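Long-range contacts in polyphosphate kinase (Porphyromonas gingivalis, PDB 2O8R), which probably catalyses the reversible transfer of the terminal phosphate of ATP to a growing long-chain polyphosphate, with magnesium as cofactor: residues F11-S16 with R570-L575; M15-F20 with S47-F52; V55-H60 with H82-I87. The protein carries 3 engineered substitutions. All coordinates share one frame; numbering follows the deposited sequence.

The three contacts show how a small helical domain is packed internally and docked onto a distant part of its chain. Contact 2 (helix 13-29 with helix 35-63) and contact 3 (helix 35-63 with helix 83-112) come in series within the N-terminal domain, their centres about 11 Å apart. Contact 1 starts from the same helix as contact 2 and reaches some 550 residues along the chain, to a loop of C-terminal domain 2; contact 3 lies between its two ends in sequence, its centre about 14 Å away. Asp14 ties contact 1 to contact 3 through Arg56 and His60. The domain contact lies beside residues predicted to bind ATP, Asn48 in one domain and Arg570 in the other.

Contact 1: F11-S16 with R570-L575; sequences FRRDMS and RGICCL. With SO4 (sulfate ion), chain C.
The chi1 of Ser16 (166°) turns OG away from its backbone N and toward the loop 570-575, where it accepts a hydrogen bond from the backbone of Cys573, N to OG 2.7 Å. The same hydroxyl lies against CG2 of Ile572. Phe11 has CG anti to its carbonyl carbon (chi1 -71°), which lays the ring along the far end of the loop: Cys573 O stands at the ring edge, 3.4 Å from CD2, while Leu575 O approaches CE2 obliquely. At the backbone of the same residue, Phe11 N donates to Cys574 O at 3.0 Å, and SG of Cys574 rests on CA and CB of Arg13. The Arg13 chain bends at chi3, and its NH2 comes to 3.9 Å from CD1 of Ile572. At this helix start, after the N-cap residue Arg12, a sulfate, probably from the crystallisation liquor, takes a hydrogen bond from Arg13 N to O2 at 2.9 Å. The N-terminal domain docks here on a loop of the PLD-clan C-terminal domain 2, next to Arg570, a predicted ATP ligand. The loop follows strand 564-569; helix 549-560 packs on Cys574 and Leu575, and Trp17, one residue on from Ser16 in helix 13-29, meets Ile572.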
loop_
_atom_site.group_PDB
_atom_site.type_symbol
_atom_site.label_atom_id
_atom_site.label_comp_id
_atom_site.label_asym_id
_atom_site.label_seq_id
_atom_site.Cartn_x
_atom_site.Cartn_y
_atom_site.Cartn_z
ATOM N N PHE A 11 -31.017 -7.901 -25.787
ATOM C CA PHE A 11 -29.635 -8.331 -25.980
ATOM C C PHE A 11 -29.264 -9.216 -24.822
ATOM O O PHE A 11 -29.768 -9.013 -23.717
ATOM C CB PHE A 11 -28.683 -7.151 -25.945
ATOM C CG PHE A 11 -28.772 -6.262 -27.132
ATOM C CD1 PHE A 11 -28.716 -6.787 -28.415
ATOM C CD2 PHE A 11 -28.875 -4.883 -26.962
ATOM C CE1 PHE A 11 -28.787 -5.943 -29.517
ATOM C CE2 PHE A 11 -28.935 -4.031 -28.049
ATOM C CZ PHE A 11 -28.896 -4.558 -29.338
ATOM N N ARG A 12 -28.399 -10.196 -25.065
ATOM C CA ARG A 12 -27.762 -10.928 -23.974
ATOM C C ARG A 12 -26.803 -9.968 -23.263
ATOM O O ARG A 12 -26.176 -9.122 -23.902
ATOM C CB ARG A 12 -27.017 -12.134 -24.520
ATOM C CG ARG A 12 -27.908 -13.011 -25.360
ATOM C CD ARG A 12 -27.245 -14.296 -25.822
ATOM N NE ARG A 12 -28.071 -14.944 -26.841
ATOM C CZ ARG A 12 -29.046 -15.819 -26.594
ATOM N NH1 ARG A 12 -29.332 -16.184 -25.348
ATOM N NH2 ARG A 12 -29.743 -16.331 -27.605
ATOM N N ARG A 13 -26.699 -10.073 -21.945
ATOM C CA ARG A 13 -25.942 -9.075 -21.194
ATOM C C ARG A 13 -24.437 -9.086 -21.505
ATOM O O ARG A 13 -23.832 -8.030 -21.671
ATOM C CB ARG A 13 -26.240 -9.146 -19.690
ATOM C CG ARG A 13 -26.033 -10.498 -19.039
ATOM C CD ARG A 13 -26.141 -10.382 -17.531
ATOM N NE ARG A 13 -24.981 -9.696 -16.966
ATOM C CZ ARG A 13 -24.849 -9.353 -15.688
ATOM N NH1 ARG A 13 -25.810 -9.623 -14.816
ATOM N NH2 ARG A 13 -23.749 -8.735 -15.276
ATOM N N ASP A 14 -23.862 -10.280 -21.631
ATOM C CA ASP A 14 -22.438 -10.455 -21.929
ATOM C C ASP A 14 -22.042 -9.974 -23.318
ATOM O O ASP A 14 -20.983 -9.380 -23.489
ATOM C CB ASP A 14 -22.042 -11.920 -21.746
ATOM C CG ASP A 14 -22.261 -12.398 -20.323
ATOM O OD1 ASP A 14 -21.735 -11.742 -19.407
ATOM O OD2 ASP A 14 -22.965 -13.408 -20.115
HETATM N N MSE A 15 -22.892 -10.226 -24.305
HETATM C CA MSE A 15 -22.682 -9.683 -25.634
HETATM C C MSE A 15 -22.691 -8.166 -25.551
HETATM O O MSE A 15 -21.817 -7.487 -26.098
HETATM C CB MSE A 15 -23.774 -10.159 -26.592
HETATM C CG MSE A 15 -23.759 -11.643 -26.910
HETATM SE SE MSE A 15 -21.967 -12.432 -26.987
HETATM C CE MSE A 15 -21.986 -13.413 -25.297
ATOM N N SER A 16 -23.685 -7.647 -24.843
ATOM C CA SER A 16 -23.767 -6.239 -24.547
ATOM C C SER A 16 -22.515 -5.777 -23.818
ATOM O O SER A 16 -21.989 -4.711 -24.113
ATOM C CB SER A 16 -25.013 -5.947 -23.718
ATOM O OG SER A 16 -24.947 -4.662 -23.146
ATOM N N ARG A 570 -23.325 3.706 -20.559
ATOM C CA ARG A 570 -21.976 3.401 -21.036
ATOM C C ARG A 570 -21.666 1.914 -21.064
ATOM O O ARG A 570 -20.999 1.434 -21.979
ATOM C CB ARG A 570 -20.884 4.204 -20.314
ATOM C CG ARG A 570 -20.812 3.998 -18.846
ATOM C CD ARG A 570 -19.435 4.293 -18.287
ATOM N NE ARG A 570 -19.271 3.468 -17.092
ATOM C CZ ARG A 570 -18.352 2.522 -16.943
ATOM N NH1 ARG A 570 -17.444 2.312 -17.887
ATOM N NH2 ARG A 570 -18.323 1.807 -15.832
ATOM N N GLY A 571 -22.167 1.178 -20.082
ATOM C CA GLY A 571 -21.843 -0.246 -19.984
ATOM C C GLY A 571 -22.873 -1.148 -20.622
ATOM O O GLY A 571 -23.205 -1.010 -21.800
ATOM N N ILE A 572 -23.383 -2.073 -19.823
ATOM C CA ILE A 572 -24.330 -3.053 -20.302
ATOM C C ILE A 572 -25.675 -2.420 -20.602
ATOM O O ILE A 572 -26.245 -1.745 -19.762
ATOM C CB ILE A 572 -24.508 -4.194 -19.293
ATOM C CG1 ILE A 572 -23.275 -5.091 -19.270
ATOM C CG2 ILE A 572 -25.694 -5.050 -19.648
ATOM C CD1 ILE A 572 -23.377 -6.157 -18.190
ATOM N N CYS A 573 -26.159 -2.632 -21.820
ATOM C CA CYS A 573 -27.517 -2.293 -22.173
ATOM C C CYS A 573 -28.204 -3.444 -22.907
ATOM O O CYS A 573 -27.721 -3.900 -23.935
ATOM C CB CYS A 573 -27.536 -1.047 -23.033
ATOM S SG CYS A 573 -29.182 -0.394 -23.240
ATOM N N CYS A 574 -29.332 -3.905 -22.376
ATOM C CA CYS A 574 -30.036 -5.066 -22.936
ATOM C C CYS A 574 -31.275 -4.672 -23.691
ATOM O O CYS A 574 -31.924 -5.513 -24.300
ATOM C CB CYS A 574 -30.440 -6.045 -21.844
ATOM S SG CYS A 574 -29.060 -6.801 -20.984
ATOM N N LEU A 575 -31.621 -3.397 -23.619
ATOM C CA LEU A 575 -32.670 -2.851 -24.449
ATOM C C LEU A 575 -32.096 -2.744 -25.848
ATOM O O LEU A 575 -31.009 -2.220 -26.027
ATOM C CB LEU A 575 -33.091 -1.482 -23.934
ATOM C CG LEU A 575 -34.254 -0.773 -24.617
ATOM C CD1 LEU A 575 -35.052 0.009 -23.594
ATOM C CD2 LEU A 575 -33.762 0.144 -25.724
HETATM S S SO4 C . -28.543 -12.952 -20.328
HETATM O O1 SO4 C . -29.162 -11.653 -20.054
HETATM O O2 SO4 C . -27.376 -12.796 -21.200
HETATM O O3 SO4 C . -28.106 -13.560 -19.075
HETATM O O4 SO4 C . -29.530 -13.803 -20.991
#

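Contact 2: M15-F20 with S47-F52; sequences MSWLSF and SNLEEF
Trp17 and Phe52 lie almost flat against each other, the six-membered ring of the indole and the phenyl ring forming an offset stack with planes only 9° apart. The centroids of the two rings are separated by 4.3 Å. The two side chains run in opposite directions, and the overlap brings CE3 of the indole to 3.3 Å from CD1 of the phenyl. Phe52 CB extends the same contact as a CH-pi interaction, 3.9 Å from the centroid of the indole six-membered ring. CD2 of Phe20, of the same helix as Trp17, lies over the opposite face of the indole, toward its rim. Both stacking residues have CG anti to the backbone N, a torsion that sends each ring out across the gap. This is an antiparallel helix pair within the helical N-terminal domain: the axes of 15-20 and 47-52 run at 163°. They approach to 11.3 Å, a wide spacing filled by the large rings. Asn48, a predicted ATP ligand, crosses the indole obliquely, its amide plane turned 75° from the ring. Its CB is 3.8 Å from Trp17 CZ2. Its ND2 donates to Asn21 OD1 and passes 4.1 Å from Phe20 CE2. On the side of helix 83-112, Leu18 meets Phe52 at about a right angle, CD2 to CE2 4.2 Å.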
loop_
_atom_site.group_PDB
_atom_site.type_symbol
_atom_site.label_atom_id
_atom_site.label_comp_id
_atom_site.label_asym_id
_atom_site.label_seq_id
_atom_site.Cartn_x
_atom_site.Cartn_y
_atom_site.Cartn_z
HETATM N N MSE A 15 -22.892 -10.226 -24.305
HETATM C CA MSE A 15 -22.682 -9.683 -25.634
HETATM C C MSE A 15 -22.691 -8.166 -25.551
HETATM O O MSE A 15 -21.817 -7.487 -26.098
HETATM C CB MSE A 15 -23.774 -10.159 -26.592
HETATM C CG MSE A 15 -23.759 -11.643 -26.910
HETATM SE SE MSE A 15 -21.967 -12.432 -26.987
HETATM C CE MSE A 15 -21.986 -13.413 -25.297
ATOM N N SER A 16 -23.685 -7.647 -24.843
ATOM C CA SER A 16 -23.767 -6.239 -24.547
ATOM C C SER A 16 -22.515 -5.777 -23.818
ATOM O O SER A 16 -21.989 -4.711 -24.113
ATOM C CB SER A 16 -25.013 -5.947 -23.718
ATOM O OG SER A 16 -24.947 -4.662 -23.146
ATOM N N TRP A 17 -22.010 -6.575 -22.887
ATOM C CA TRP A 17 -20.786 -6.172 -22.198
ATOM C C TRP A 17 -19.626 -6.091 -23.162
ATOM O O TRP A 17 -18.900 -5.107 -23.172
ATOM C CB TRP A 17 -20.417 -7.101 -21.051
ATOM C CG TRP A 17 -19.250 -6.573 -20.271
ATOM C CD1 TRP A 17 -19.299 -5.733 -19.191
ATOM C CD2 TRP A 17 -17.863 -6.832 -20.512
ATOM N NE1 TRP A 17 -18.037 -5.461 -18.746
ATOM C CE2 TRP A 17 -17.133 -6.120 -19.536
ATOM C CE3 TRP A 17 -17.165 -7.593 -21.461
ATOM C CZ2 TRP A 17 -15.735 -6.147 -19.476
ATOM C CZ3 TRP A 17 -15.785 -7.626 -21.398
ATOM C CH2 TRP A 17 -15.081 -6.899 -20.409
ATOM N N LEU A 18 -19.457 -7.134 -23.969
ATOM C CA LEU A 18 -18.362 -7.198 -24.930
ATOM C C LEU A 18 -18.390 -6.024 -25.895
ATOM O O LEU A 18 -17.352 -5.544 -26.342
ATOM C CB LEU A 18 -18.365 -8.548 -25.659
ATOM C CG LEU A 18 -17.852 -9.706 -24.787
ATOM C CD1 LEU A 18 -18.170 -11.073 -25.384
ATOM C CD2 LEU A 18 -16.354 -9.572 -24.509
ATOM N N SER A 19 -19.592 -5.539 -26.171
ATOM C CA SER A 19 -19.788 -4.349 -26.984
ATOM C C SER A 19 -19.152 -3.127 -26.327
ATOM O O SER A 19 -18.547 -2.285 -26.996
ATOM C CB SER A 19 -21.289 -4.117 -27.183
ATOM O OG SER A 19 -21.527 -3.048 -28.068
ATOM N N PHE A 20 -19.302 -3.046 -25.007
ATOM C CA PHE A 20 -18.726 -1.971 -24.214
ATOM C C PHE A 20 -17.205 -2.025 -24.285
ATOM O O PHE A 20 -16.551 -1.004 -24.498
ATOM C CB PHE A 20 -19.244 -2.056 -22.776
ATOM C CG PHE A 20 -18.333 -1.463 -21.751
ATOM C CD1 PHE A 20 -18.142 -0.086 -21.682
ATOM C CD2 PHE A 20 -17.690 -2.282 -20.824
ATOM C CE1 PHE A 20 -17.303 0.470 -20.726
ATOM C CE2 PHE A 20 -16.846 -1.743 -19.860
ATOM C CZ PHE A 20 -16.652 -0.365 -19.807
ATOM N N SER A 47 -7.557 -5.056 -18.626
ATOM C CA SER A 47 -7.990 -5.292 -17.231
ATOM C C SER A 47 -9.477 -5.619 -17.098
ATOM O O SER A 47 -9.859 -6.426 -16.249
ATOM C CB SER A 47 -7.623 -4.126 -16.301
ATOM O OG SER A 47 -7.720 -2.893 -16.976
ATOM N N ASN A 48 -10.305 -4.991 -17.937
ATOM C CA ASN A 48 -11.734 -5.302 -17.998
ATOM C C ASN A 48 -11.997 -6.723 -18.440
ATOM O O ASN A 48 -12.853 -7.383 -17.884
ATOM C CB ASN A 48 -12.474 -4.368 -18.954
ATOM C CG ASN A 48 -12.414 -2.938 -18.524
ATOM O OD1 ASN A 48 -12.072 -2.629 -17.375
ATOM N ND2 ASN A 48 -12.738 -2.045 -19.444
ATOM N N LEU A 49 -11.266 -7.178 -19.455
ATOM C CA LEU A 49 -11.439 -8.520 -19.985
ATOM C C LEU A 49 -10.897 -9.554 -19.001
ATOM O O LEU A 49 -11.286 -10.720 -19.016
ATOM C CB LEU A 49 -10.750 -8.643 -21.337
ATOM C CG LEU A 49 -11.007 -9.932 -22.112
ATOM C CD1 LEU A 49 -12.504 -10.145 -22.284
ATOM C CD2 LEU A 49 -10.296 -9.916 -23.456
ATOM N N GLU A 50 -10.009 -9.117 -18.121
ATOM C CA GLU A 50 -9.502 -9.999 -17.089
ATOM C C GLU A 50 -10.597 -10.236 -16.058
ATOM O O GLU A 50 -10.827 -11.365 -15.638
ATOM C CB GLU A 50 -8.252 -9.400 -16.450
ATOM C CG GLU A 50 -7.614 -10.258 -15.373
ATOM C CD GLU A 50 -7.008 -11.543 -15.904
ATOM O OE1 GLU A 50 -6.270 -11.510 -16.916
ATOM O OE2 GLU A 50 -7.266 -12.596 -15.293
ATOM N N GLU A 51 -11.281 -9.158 -15.684
ATOM C CA GLU A 51 -12.375 -9.191 -14.716
ATOM C C GLU A 51 -13.557 -10.007 -15.244
ATOM O O GLU A 51 -14.086 -10.867 -14.545
ATOM C CB GLU A 51 -12.804 -7.757 -14.378
ATOM C CG GLU A 51 -13.952 -7.627 -13.386
ATOM C CD GLU A 51 -13.534 -7.848 -11.940
ATOM O OE1 GLU A 51 -12.322 -7.791 -11.634
ATOM O OE2 GLU A 51 -14.427 -8.072 -11.097
ATOM N N PHE A 52 -13.942 -9.734 -16.486
ATOM C CA PHE A 52 -14.956 -10.486 -17.205
ATOM C C PHE A 52 -14.651 -11.969 -17.182
ATOM O O PHE A 52 -15.522 -12.776 -16.881
ATOM C CB PHE A 52 -15.010 -10.012 -18.649
ATOM C CG PHE A 52 -16.152 -10.581 -19.453
ATOM C CD1 PHE A 52 -17.450 -10.112 -19.278
ATOM C CD2 PHE A 52 -15.917 -11.555 -20.426
ATOM C CE1 PHE A 52 -18.498 -10.607 -20.052
ATOM C CE2 PHE A 52 -16.956 -12.059 -21.200
ATOM C CZ PHE A 52 -18.252 -11.581 -21.015
#

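Contact 3: V55-H60 with H82-I87; sequences VRVAYH and HILQAI
His60 carries the middle of this contact between two helices of the N-terminal helical domain, 35-63 and 83-112, whose short segments cross at -144° in a largely antiparallel sense. Residues 67-81, in the connection between them, are not modelled. At its base, His60 CB rests against the branch of Leu84, 3.8 Å from CG and from CD2. CG stays anti to the carbonyl carbon (chi1 -67°), and the imidazole then stands across the Ile83 side chain at about a right angle. The CG2 methyl of Ile83 lies over one face of the ring, 3.6 Å from its centroid and 17° off the normal, a CH-pi contact displaced toward the CD2-NE2 side. Next to CG, ND1 meets that methyl at 4.1 Å, while CD2 is the ring atom nearest it and also meets CD1 of Ile87 at 4.0 Å. CE1 is 4.0 Å from Ile83 CG2. NE2 lies under the same methyl, at 3.6 Å, and has its polar partner in Asp14 OD2 of helix 13-29, a hydrogen bond that helps fix the rotation of the ring. Asp14 also forms a salt bridge with Arg56, so one carboxylate ties two residues of the same helix to helix 13-29. One turn earlier, Val57 CG1 faces Leu84 CD2, and the Val57 and Ile87 side chains slide past each other in opposite directions, CG2 to CG2 4.0 Å.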
loop_
_atom_site.group_PDB
_atom_site.type_symbol
_atom_site.label_atom_id
_atom_site.label_comp_id
_atom_site.label_asym_id
_atom_site.label_seq_id
_atom_site.Cartn_x
_atom_site.Cartn_y
_atom_site.Cartn_z
ATOM N N VAL A 55 -14.958 -13.627 -13.360
ATOM C CA VAL A 55 -16.282 -13.704 -12.724
ATOM C C VAL A 55 -17.402 -14.186 -13.662
ATOM O O VAL A 55 -18.320 -14.904 -13.251
ATOM C CB VAL A 55 -16.696 -12.377 -11.994
ATOM C CG1 VAL A 55 -15.511 -11.428 -11.849
ATOM C CG2 VAL A 55 -17.851 -11.688 -12.690
ATOM N N ARG A 56 -17.310 -13.811 -14.927
ATOM C CA ARG A 56 -18.415 -14.002 -15.836
ATOM C C ARG A 56 -18.232 -15.266 -16.676
ATOM O O ARG A 56 -19.152 -16.081 -16.767
ATOM C CB ARG A 56 -18.576 -12.748 -16.692
ATOM C CG ARG A 56 -19.898 -12.587 -17.340
ATOM C CD ARG A 56 -21.026 -12.325 -16.364
ATOM N NE ARG A 56 -22.268 -12.749 -17.006
ATOM C CZ ARG A 56 -23.397 -13.055 -16.378
ATOM N NH1 ARG A 56 -23.479 -12.977 -15.054
ATOM N NH2 ARG A 56 -24.448 -13.433 -17.086
ATOM N N VAL A 57 -17.048 -15.441 -17.262
ATOM C CA VAL A 57 -16.747 -16.646 -18.035
ATOM C C VAL A 57 -16.699 -17.849 -17.097
ATOM O O VAL A 57 -17.204 -18.931 -17.426
ATOM C CB VAL A 57 -15.442 -16.497 -18.868
ATOM C CG1 VAL A 57 -14.784 -17.847 -19.142
ATOM C CG2 VAL A 57 -15.731 -15.792 -20.176
ATOM N N ALA A 58 -16.128 -17.631 -15.914
ATOM C CA ALA A 58 -16.089 -18.640 -14.860
ATOM C C ALA A 58 -17.490 -19.119 -14.485
ATOM O O ALA A 58 -17.728 -20.329 -14.393
ATOM C CB ALA A 58 -15.372 -18.101 -13.636
ATOM N N TYR A 59 -18.403 -18.168 -14.281
ATOM C CA TYR A 59 -19.802 -18.479 -14.008
ATOM C C TYR A 59 -20.402 -19.395 -15.066
ATOM O O TYR A 59 -21.001 -20.419 -14.738
ATOM C CB TYR A 59 -20.642 -17.207 -13.890
ATOM C CG TYR A 59 -22.134 -17.468 -13.965
ATOM C CD1 TYR A 59 -22.841 -17.935 -12.856
ATOM C CD2 TYR A 59 -22.837 -17.248 -15.148
ATOM C CE1 TYR A 59 -24.206 -18.181 -12.929
ATOM C CE2 TYR A 59 -24.193 -17.488 -15.230
ATOM C CZ TYR A 59 -24.873 -17.955 -14.121
ATOM O OH TYR A 59 -26.224 -18.194 -14.220
ATOM N N HIS A 60 -20.229 -19.029 -16.333
ATOM C CA HIS A 60 -20.746 -19.833 -17.435
ATOM C C HIS A 60 -20.064 -21.190 -17.550
ATOM O O HIS A 60 -20.638 -22.133 -18.088
ATOM C CB HIS A 60 -20.615 -19.083 -18.750
ATOM C CG HIS A 60 -21.481 -17.869 -18.839
ATOM N ND1 HIS A 60 -22.788 -17.857 -18.403
ATOM C CD2 HIS A 60 -21.236 -16.631 -19.327
ATOM C CE1 HIS A 60 -23.310 -16.662 -18.614
ATOM N NE2 HIS A 60 -22.389 -15.900 -19.178
ATOM N N HIS A 82 -23.334 -22.328 -25.932
ATOM C CA HIS A 82 -23.278 -21.331 -27.005
ATOM C C HIS A 82 -22.777 -19.961 -26.551
ATOM O O HIS A 82 -21.889 -19.382 -27.186
ATOM C CB HIS A 82 -24.627 -21.208 -27.707
ATOM C CG HIS A 82 -24.887 -22.320 -28.670
ATOM N ND1 HIS A 82 -25.468 -23.511 -28.291
ATOM C CD2 HIS A 82 -24.611 -22.437 -29.990
ATOM C CE1 HIS A 82 -25.558 -24.307 -29.341
ATOM N NE2 HIS A 82 -25.045 -23.680 -30.384
ATOM N N ILE A 83 -23.361 -19.447 -25.470
ATOM C CA ILE A 83 -22.857 -18.252 -24.802
ATOM C C ILE A 83 -21.317 -18.249 -24.736
ATOM O O ILE A 83 -20.692 -17.312 -25.247
ATOM C CB ILE A 83 -23.555 -18.031 -23.431
ATOM C CG1 ILE A 83 -24.894 -17.306 -23.647
ATOM C CG2 ILE A 83 -22.698 -17.230 -22.482
ATOM C CD1 ILE A 83 -25.996 -17.612 -22.599
ATOM N N LEU A 84 -20.717 -19.314 -24.188
ATOM C CA LEU A 84 -19.242 -19.433 -24.098
ATOM C C LEU A 84 -18.523 -19.419 -25.444
ATOM O O LEU A 84 -17.436 -18.851 -25.563
ATOM C CB LEU A 84 -18.810 -20.677 -23.307
ATOM C CG LEU A 84 -18.778 -20.592 -21.777
ATOM C CD1 LEU A 84 -18.334 -21.913 -21.173
ATOM C CD2 LEU A 84 -17.865 -19.470 -21.307
ATOM N N GLN A 85 -19.127 -20.046 -26.447
ATOM C CA GLN A 85 -18.561 -20.083 -27.787
ATOM C C GLN A 85 -18.642 -18.702 -28.427
ATOM O O GLN A 85 -17.738 -18.301 -29.158
ATOM C CB GLN A 85 -19.311 -21.102 -28.634
ATOM C CG GLN A 85 -18.772 -21.277 -30.036
ATOM C CD GLN A 85 -19.876 -21.549 -31.043
ATOM O OE1 GLN A 85 -21.047 -21.698 -30.679
ATOM N NE2 GLN A 85 -19.509 -21.608 -32.318
ATOM N N ALA A 86 -19.717 -17.974 -28.132
ATOM C CA ALA A 86 -19.909 -16.629 -28.659
ATOM C C ALA A 86 -18.901 -15.653 -28.071
ATOM O O ALA A 86 -18.314 -14.849 -28.802
ATOM C CB ALA A 86 -21.325 -16.152 -28.403
ATOM N N ILE A 87 -18.705 -15.728 -26.757
ATOM C CA ILE A 87 -17.696 -14.916 -26.081
ATOM C C ILE A 87 -16.332 -15.126 -26.730
ATOM O O ILE A 87 -15.696 -14.178 -27.187
ATOM C CB ILE A 87 -17.596 -15.255 -24.570
ATOM C CG1 ILE A 87 -18.876 -14.863 -23.842
ATOM C CG2 ILE A 87 -16.392 -14.551 -23.919
ATOM C CD1 ILE A 87 -19.000 -15.497 -22.493
#